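Local coordinates for protein Bacint_00347 (Bacteroides intestinalis DSM 17393, PDB 5MUM) that is a glycoside hydrolase with a beta-propeller fold, probably a rhamnosidase that cleaves rhamnose-containing glycans, at residues Asn33-Ser36 / Gln37-Val40. Residues are numbered along the deposited sequence; the frame is centred on the assembly and turned at random. Where two conformers were deposited one is given.
Sequences NGYS and QTSV
Y35 and S36 run on into Q37 and T38 where the chain leaves strand 27-34 and bends past the Y35 ring; a water bridges two backbone carbonyls of this bend, donating to Y35 O at 2.9 Å and to T38 O at 2.6 Å. The Y35 ring reaches over the residues that follow because chi1, -167°, sets CG trans to the main-chain N. The backbone N of Q37 then lies over one ring face, 3.7 Å above the plane and displaced toward the rim. Over the same face, at the phenol end, Q37 CB packs 3.6 Å from Y35 CZ; the glutamine side chain, extended past CG, crosses the tyrosine at about a right angle and brings NE2 to Y35 OH for a weak hydrogen bond of 3.4 Å. Ring and amide planes stand 73° apart. At the edge, in the ring plane, T38 OG1 stands 3.5 Å from Y35 CE2. A looser apolar contact joins V40 CG1 to Y35 CD2 at 4.2 Å. The other end of the Q37 amide is fixed by OE1 accepting from F420 N. Replacing Y35 with an alanine would probably open a gap between Q37 and V40 and deprive Q37 NE2 of its hydroxyl partner. T38 OG1 has two roles besides meeting the ring: it bonds to V91 O and accepts from V40 N at 3.3 Å, with an N-H...O angle of 157°. Acceptance from the backbone N two residues on defines an ST turn, here in the loop joining strand 27-34, paired antiparallel with strand 423-429, to strand 50-53 of the next sheet in this beta-propeller.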
loop_
_atom_site.group_PDB
_atom_site.type_symbol
_atom_site.label_atom_id
_atom_site.label_comp_id
_atom_site.label_asym_id
_atom_site.label_seq_id
_atom_site.Cartn_x
_atom_site.Cartn_y
_atom_site.Cartn_z
ATOM N N ASN A 33 -0.018 7.021 -21.331
ATOM C CA ASN A 33 1.168 6.183 -21.329
ATOM C C ASN A 33 2.055 6.517 -20.144
ATOM O O ASN A 33 2.272 7.694 -19.838
ATOM C CB ASN A 33 1.945 6.333 -22.629
ATOM C CG ASN A 33 1.275 5.644 -23.818
ATOM O OD1 ASN A 33 0.372 4.817 -23.687
ATOM N ND2 ASN A 33 1.779 5.961 -25.008
ATOM N N GLY A 34 2.541 5.480 -19.460
ATOM C CA GLY A 34 3.442 5.646 -18.341
ATOM C C GLY A 34 4.739 4.899 -18.520
ATOM O O GLY A 34 4.858 3.988 -19.352
ATOM N N TYR A 35 5.706 5.284 -17.721
ATOM C CA TYR A 35 6.977 4.599 -17.687
ATOM C C TYR A 35 6.759 3.114 -17.394
ATOM O O TYR A 35 5.962 2.756 -16.504
ATOM C CB TYR A 35 7.832 5.195 -16.591
ATOM C CG TYR A 35 9.241 4.774 -16.671
ATOM C CD1 TYR A 35 10.102 5.332 -17.633
ATOM C CD2 TYR A 35 9.743 3.827 -15.797
ATOM C CE1 TYR A 35 11.433 4.932 -17.710
ATOM C CE2 TYR A 35 11.055 3.419 -15.869
ATOM C CZ TYR A 35 11.892 3.981 -16.809
ATOM O OH TYR A 35 13.193 3.580 -16.825
ATOM N N SER A 36 7.464 2.263 -18.122
ATOM C CA SER A 36 7.265 0.804 -18.043
ATOM C C SER A 36 8.526 -0.025 -17.813
ATOM O O SER A 36 8.420 -1.233 -17.616
ATOM C CB SER A 36 6.664 0.343 -19.353
ATOM O OG SER A 36 7.592 0.608 -20.377
ATOM N N GLN A 37 9.699 0.596 -17.839
ATOM C CA GLN A 37 10.987 -0.127 -17.774
ATOM C C GLN A 37 11.365 -0.575 -16.374
ATOM O O GLN A 37 12.266 -1.408 -16.190
ATOM C CB GLN A 37 12.116 0.715 -18.398
ATOM C CG GLN A 37 11.965 0.813 -19.902
ATOM C CD GLN A 37 13.089 1.574 -20.613
ATOM O OE1 GLN A 37 13.250 1.455 -21.828
ATOM N NE2 GLN A 37 13.858 2.340 -19.870
ATOM N N THR A 38 10.678 -0.016 -15.396
ATOM C CA THR A 38 10.677 -0.516 -14.012
ATOM C C THR A 38 9.251 -0.575 -13.523
ATOM O O THR A 38 8.350 -0.016 -14.138
ATOM C CB THR A 38 11.465 0.384 -13.059
ATOM O OG1 THR A 38 10.759 1.620 -12.873
ATOM C CG2 THR A 38 12.893 0.606 -13.560
ATOM N N SER A 39 9.057 -1.219 -12.381
ATOM C CA SER A 39 7.746 -1.312 -11.759
ATOM C C SER A 39 7.374 -0.104 -10.905
ATOM O O SER A 39 6.418 -0.176 -10.126
ATOM C CB SER A 39 7.683 -2.616 -10.930
ATOM O OG SER A 39 8.715 -2.621 -9.984
ATOM N N VAL A 40 8.055 1.027 -11.081
ATOM C CA VAL A 40 7.844 2.193 -10.193
ATOM C C VAL A 40 6.393 2.704 -10.119
ATOM O O VAL A 40 5.948 3.168 -9.065
ATOM C CB VAL A 40 8.843 3.336 -10.488
ATOM C CG1 VAL A 40 8.555 4.016 -11.801
ATOM C CG2 VAL A 40 8.890 4.341 -9.343
HETATM O O HOH W 1 6.411 1.748 -13.875
#